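PrgX (Enterococcus faecalis, PDB 2AWI) is a plasmid-encoded receptor for the peptide sex pheromone cCF10 and probably acts as a DNA-binding repressor in the regulation of conjugation. Local coordinates at residues D152-I155 and V156-L160; L104-L107 and Q108-S111; N131-I134 and T135-K139. The protein carries 1 engineered substitution. All coordinates share one frame; numbering follows the deposited sequence.

Interaction 1 of 3, residues D152-I155 and V156-L160; sequences DCEI and VSNLL. Engineered in segment 152-155: Cys-153 (natural residue Tyr).
Glu-154 and Asn-158 sit one turn apart on helix 150-159. Asn-158 CB lies 3.4 Å from Ile-155 O. With CG set beside its own backbone N (chi1 -66°), the side chain leans back along the helix, and Asn-158 CG comes to 3.2 Å from Glu-154 O. Glu-154 O accepts in its carbonyl plane from Asn-158 N at 2.9 Å, but the side-chain amide adds no bond to it: OD1 is itself an acceptor, and ND2 stands at a poor angle. At the tip, Asn-158 OD1 passes 4.1 Å from Glu-154 CG, the amide and carboxylate planes standing 72° apart. Asn-158 OD1 and Glu-154 OE2 both lie within hydrogen-bonding distance of Ser-111 OG on helix 107-122, whose single proton can serve only one of them fully at a time. The extended glutamate, CG swung opposite its backbone N (chi1 -172°), has the length to get there.

A neighbouring face is apolar. Ile-155 CG2 meets Leu-159 CD1 at 3.9 Å, the side chains lying alongside and pointing the same way; Ile-155 touches Phe-110 and Leu-159 touches Leu-114. The engineered Cys-153 packs instead among Met-175, Thr-189 and Val-193. One helix thus offers branched aliphatics for packing and a polar pair converging on one serine, while a salt bridge from Lys-79 to Glu-154 OE2 probably favours the ionised carboxylate.

Interaction 2 of 3, residues L104-L107 and Q108-S111; sequences LTSL and QYFS
Ser-106 caps helix 107-122 by turning its hydroxyl back toward the first turn. Ser-106 OG accepts from Tyr-109 N, a weak bond of 3.3 Å but an almost straight one, with an N-H...O angle of 178°. The torsion that places OG there sets it between the residue's own N and carbonyl carbon (chi1 70°), and serine suits an N-cap because its short arm ends in an acceptor. Ser-106 O takes Phe-110 N at 3.0 Å, and Leu-107 O takes Ser-111 N at 3.0 Å, so regular helical bonding starts at once.

Two other hydroxyls have partners: Thr-105 OG1 is bonded to Lys-102 O, and Ser-111 OG is engaged by helix 150-159. Thr-105 O accepts a hydrogen bond from Tyr-17 OH of the second subunit.

Thr-105 CB rests 3.8 Å from Tyr-109 CD2, the side chains running alongside one another, while Leu-104 CD2 approaches Phe-110 CD1 at 4.1 Å. Phenylalanine suits its buried place, reaching Leu-138 and Leu-141 of helix 128-142. The chemistry implies a helix start in which the N-H groups of Phe-110 and Ser-111 have backbone acceptors and that of Tyr-109 is held weakly by the serine side chain, beside a loop that also takes part in the subunit interface.

Interaction 3 of 3, residues N131-I134 and T135-K139; sequences NKTI and TSDLK
Thr-133 and Asp-137, one turn apart on helix 128-142, meet through a backbone bond and a bridging water. Among the direct hydrogen bonds, Asp-137 N donates to Thr-133 O at 2.8 Å, and Leu-138 N donates to Ile-134 O at 3.0 Å with an N-H...O angle of 172°. Asp-137 N also makes a weak bond to Ile-134 O.

Water supplies the second group. One molecule joins Thr-133 OG1, 2.7 Å away, to Asp-137 OD1, to which it donates at 2.8 Å; Thr-133 OG1 and Asp-137 OD1 themselves remain 3.5 Å apart. A chi1 of 70° tucks the threonine hydroxyl in over its own backbone, where it also bonds Thr-129 O. A further water donates to Asn-131 O and accepts from Thr-135 N at 3.0 Å, standing in for that one direct bond at a kink where the N of 135 and 136 have no bond to the preceding turn.

The charged interaction is a salt bridge from Asp-137 OD1 to Arg-103 NE, in the loop before helix 107-122.

Apolar packing completes the account. Ile-134 CD1 comes within 4.1 Å of Leu-138 CD2 as the two side chains cross, and both touch Leu-163; aliphatic residues fit this buried face, whereas Thr-135 and Ser-136 suit the exposed one. The arginine and the donating water probably stabilise a charged carboxylate at Asp-137, and solvent carries part of the hydrogen bonding where the helix bends.

Overall arrangement
From the N terminus, the chain first forms interaction 2 at the start of helix 107-122, then interaction 3 within helix 128-142, and finally interaction 1 within helix 150-159. Each joins adjoining segments, so none closes a long loop, and the three follow in series without nesting or crossing. Their centres stand about 12 to 14 Å apart, and their side chains meet. Phe-110 CZ touches Leu-138 CD2 at 3.7 Å, and Leu-159 CD1 reaches Leu-138 CD2 at 4.0 Å, while Ile-155 CD1 packs on Leu-107 O. Three successive helices of the TPR-family region therefore share one core, with Ser-111 adding a polar tie between interactions 1 and 2.

Interaction 1 of 3, residues D152-I155 and V156-L160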
# COMPACT_ATOMS: atom_id res chain seq x y z
N ASP A 152 24.92 -2.43 -35.35
CA ASP A 152 25.22 -1.02 -35.15
C ASP A 152 24.64 -0.57 -33.81
O ASP A 152 25.27 0.17 -33.06
CB ASP A 152 24.64 -0.16 -36.28
CG ASP A 152 25.38 -0.36 -37.59
OD1 ASP A 152 26.61 -0.18 -37.60
OD2 ASP A 152 24.72 -0.68 -38.61
N CYS A 153 23.43 -1.03 -33.51
CA CYS A 153 22.80 -0.69 -32.25
C CYS A 153 23.49 -1.42 -31.09
O CYS A 153 23.45 -0.97 -29.95
CB CYS A 153 21.31 -1.00 -32.28
SG CYS A 153 20.38 0.22 -33.27
N GLU A 154 24.15 -2.54 -31.39
CA GLU A 154 24.86 -3.27 -30.36
C GLU A 154 26.12 -2.45 -30.05
O GLU A 154 26.46 -2.22 -28.89
CB GLU A 154 25.25 -4.67 -30.85
CG GLU A 154 25.83 -5.57 -29.77
CD GLU A 154 26.25 -6.94 -30.30
OE1 GLU A 154 25.42 -7.61 -30.96
OE2 GLU A 154 27.41 -7.33 -30.06
N ILE A 155 26.79 -2.01 -31.11
CA ILE A 155 28.00 -1.19 -30.97
C ILE A 155 27.69 0.07 -30.15
O ILE A 155 28.41 0.40 -29.21
CB ILE A 155 28.54 -0.78 -32.37
CG1 ILE A 155 29.30 -1.97 -32.98
CG2 ILE A 155 29.41 0.46 -32.25
CD1 ILE A 155 29.78 -1.74 -34.40
N VAL A 156 26.61 0.75 -30.50
CA VAL A 156 26.23 1.96 -29.78
C VAL A 156 26.07 1.70 -28.28
O VAL A 156 26.46 2.51 -27.45
CB VAL A 156 24.93 2.55 -30.33
CG1 VAL A 156 24.11 3.16 -29.21
CG2 VAL A 156 25.27 3.62 -31.36
N SER A 157 25.47 0.56 -27.96
CA SER A 157 25.25 0.17 -26.57
C SER A 157 26.58 -0.06 -25.87
O SER A 157 26.78 0.34 -24.73
CB SER A 157 24.41 -1.10 -26.53
OG SER A 157 24.20 -1.52 -25.19
N ASN A 158 27.50 -0.72 -26.58
CA ASN A 158 28.82 -1.01 -26.05
C ASN A 158 29.59 0.30 -25.79
O ASN A 158 30.36 0.39 -24.83
CB ASN A 158 29.61 -1.87 -27.04
CG ASN A 158 29.01 -3.27 -27.23
OD1 ASN A 158 29.28 -3.94 -28.22
ND2 ASN A 158 28.22 -3.71 -26.26
N LEU A 159 29.36 1.30 -26.64
CA LEU A 159 30.02 2.59 -26.50
C LEU A 159 29.53 3.37 -25.28
O LEU A 159 30.31 4.02 -24.60
CB LEU A 159 29.80 3.44 -27.76
CG LEU A 159 30.47 2.95 -29.04
CD1 LEU A 159 29.97 3.76 -30.22
CD2 LEU A 159 31.99 3.05 -28.91
N LEU A 160 28.22 3.30 -25.02
CA LEU A 160 27.66 4.00 -23.87
C LEU A 160 28.26 3.44 -22.59
O LEU A 160 28.12 4.02 -21.52
CB LEU A 160 26.14 3.82 -23.82
CG LEU A 160 25.26 4.65 -24.76
CD1 LEU A 160 23.80 4.23 -24.65
CD2 LEU A 160 25.40 6.13 -24.41

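Interaction 2 of 3, residues L104-L107 and Q108-S111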
# COMPACT_ATOMS: atom_id res chain seq x y z
N LEU A 104 38.62 -3.37 -36.70
CA LEU A 104 37.87 -2.72 -37.78
C LEU A 104 37.58 -3.66 -38.94
O LEU A 104 37.00 -3.26 -39.95
CB LEU A 104 38.63 -1.50 -38.29
CG LEU A 104 38.89 -0.36 -37.30
CD1 LEU A 104 39.64 0.78 -38.00
CD2 LEU A 104 37.57 0.15 -36.75
N THR A 105 37.99 -4.92 -38.79
CA THR A 105 37.77 -5.94 -39.81
C THR A 105 36.29 -5.98 -40.18
O THR A 105 35.93 -6.12 -41.35
CB THR A 105 38.18 -7.34 -39.29
OG1 THR A 105 39.55 -7.31 -38.87
CG2 THR A 105 38.00 -8.39 -40.38
N SER A 106 35.44 -5.86 -39.16
CA SER A 106 34.00 -5.88 -39.35
C SER A 106 33.34 -5.27 -38.13
O SER A 106 33.96 -5.13 -37.07
CB SER A 106 33.50 -7.31 -39.55
OG SER A 106 33.60 -8.07 -38.35
N LEU A 107 32.06 -4.93 -38.27
CA LEU A 107 31.30 -4.35 -37.17
C LEU A 107 31.28 -5.32 -36.00
O LEU A 107 31.27 -4.90 -34.84
CB LEU A 107 29.88 -4.03 -37.63
CG LEU A 107 29.81 -2.97 -38.73
CD1 LEU A 107 28.37 -2.82 -39.20
CD2 LEU A 107 30.35 -1.64 -38.20
N GLN A 108 31.29 -6.62 -36.28
CA GLN A 108 31.28 -7.61 -35.21
C GLN A 108 32.56 -7.48 -34.40
O GLN A 108 32.52 -7.29 -33.19
CB GLN A 108 31.15 -9.03 -35.79
CG GLN A 108 29.78 -9.32 -36.36
CD GLN A 108 28.71 -9.44 -35.27
OE1 GLN A 108 27.52 -9.26 -35.53
NE2 GLN A 108 29.14 -9.77 -34.06
N TYR A 109 33.71 -7.57 -35.07
CA TYR A 109 34.99 -7.44 -34.39
C TYR A 109 35.10 -6.12 -33.63
O TYR A 109 35.71 -6.05 -32.57
CB TYR A 109 36.15 -7.56 -35.38
CG TYR A 109 36.55 -9.00 -35.65
CD1 TYR A 109 37.11 -9.78 -34.64
CD2 TYR A 109 36.31 -9.59 -36.89
CE1 TYR A 109 37.43 -11.12 -34.86
CE2 TYR A 109 36.62 -10.93 -37.12
CZ TYR A 109 37.18 -11.69 -36.10
OH TYR A 109 37.46 -13.01 -36.32
N PHE A 110 34.50 -5.06 -34.17
CA PHE A 110 34.56 -3.80 -33.44
C PHE A 110 33.81 -3.99 -32.14
O PHE A 110 34.29 -3.59 -31.08
CB PHE A 110 33.93 -2.66 -34.24
CG PHE A 110 34.17 -1.31 -33.62
CD1 PHE A 110 35.46 -0.85 -33.41
CD2 PHE A 110 33.10 -0.51 -33.23
CE1 PHE A 110 35.70 0.38 -32.82
CE2 PHE A 110 33.32 0.73 -32.63
CZ PHE A 110 34.62 1.17 -32.42
N SER A 111 32.63 -4.60 -32.23
CA SER A 111 31.80 -4.85 -31.06
C SER A 111 32.57 -5.69 -30.03
O SER A 111 32.50 -5.43 -28.83
CB SER A 111 30.51 -5.57 -31.47
OG SER A 111 29.61 -5.65 -30.38

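Interaction 3 of 3, residues N131-I134 and T135-K139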
# COMPACT_ATOMS: atom_id res chain seq x y z
N ASN A 131 41.94 5.55 -26.22
CA ASN A 131 41.77 6.99 -26.36
C ASN A 131 42.50 7.55 -27.58
O ASN A 131 42.07 8.54 -28.17
CB ASN A 131 42.26 7.72 -25.11
CG ASN A 131 41.26 7.66 -23.97
OD1 ASN A 131 41.44 8.30 -22.94
ND2 ASN A 131 40.19 6.89 -24.16
N LYS A 132 43.60 6.90 -27.95
CA LYS A 132 44.38 7.35 -29.10
C LYS A 132 43.74 7.04 -30.45
O LYS A 132 44.09 7.66 -31.46
CB LYS A 132 45.78 6.74 -29.05
CG LYS A 132 46.86 7.57 -28.34
CD LYS A 132 46.62 7.70 -26.83
CE LYS A 132 45.71 8.88 -26.49
NZ LYS A 132 46.32 10.19 -26.87
N THR A 133 42.80 6.09 -30.50
CA THR A 133 42.20 5.73 -31.77
C THR A 133 40.67 5.73 -31.83
O THR A 133 40.10 5.69 -32.93
CB THR A 133 42.67 4.33 -32.23
OG1 THR A 133 42.09 3.34 -31.37
CG2 THR A 133 44.19 4.23 -32.17
N ILE A 134 40.00 5.80 -30.68
CA ILE A 134 38.55 5.72 -30.68
C ILE A 134 37.83 6.72 -31.59
O ILE A 134 37.03 6.32 -32.44
CB ILE A 134 37.97 5.81 -29.25
CG1 ILE A 134 36.49 5.44 -29.27
CG2 ILE A 134 38.16 7.20 -28.68
CD1 ILE A 134 36.19 4.04 -29.82
N THR A 135 38.11 8.00 -31.42
CA THR A 135 37.46 9.02 -32.23
C THR A 135 37.65 8.75 -33.72
O THR A 135 36.74 8.91 -34.52
CB THR A 135 38.00 10.43 -31.90
OG1 THR A 135 37.59 10.79 -30.57
CG2 THR A 135 37.48 11.45 -32.89
N SER A 136 38.86 8.31 -34.07
CA SER A 136 39.20 8.00 -35.45
C SER A 136 38.49 6.74 -35.97
O SER A 136 38.17 6.64 -37.15
CB SER A 136 40.72 7.82 -35.56
OG SER A 136 41.06 7.22 -36.80
N ASP A 137 38.26 5.78 -35.08
CA ASP A 137 37.58 4.55 -35.45
C ASP A 137 36.11 4.84 -35.74
O ASP A 137 35.58 4.43 -36.76
CB ASP A 137 37.68 3.52 -34.31
CG ASP A 137 39.08 2.97 -34.13
OD1 ASP A 137 39.30 2.23 -33.15
OD2 ASP A 137 39.96 3.26 -34.98
N LEU A 138 35.46 5.57 -34.84
CA LEU A 138 34.05 5.88 -35.02
C LEU A 138 33.77 6.61 -36.32
O LEU A 138 32.79 6.30 -37.01
CB LEU A 138 33.53 6.68 -33.82
CG LEU A 138 33.66 5.98 -32.46
CD1 LEU A 138 32.91 6.77 -31.40
CD2 LEU A 138 33.12 4.55 -32.53
N LYS A 139 34.63 7.56 -36.67
CA LYS A 139 34.48 8.31 -37.92
C LYS A 139 34.64 7.36 -39.09
O LYS A 139 33.87 7.39 -40.05
CB LYS A 139 35.52 9.43 -38.01
CG LYS A 139 35.23 10.63 -37.12
CD LYS A 139 36.32 11.68 -37.25
CE LYS A 139 35.95 12.98 -36.54
NZ LYS A 139 35.67 12.78 -35.09
O HOH W 1 40.56 9.44 -30.41
O HOH W 2 39.61 2.81 -30.43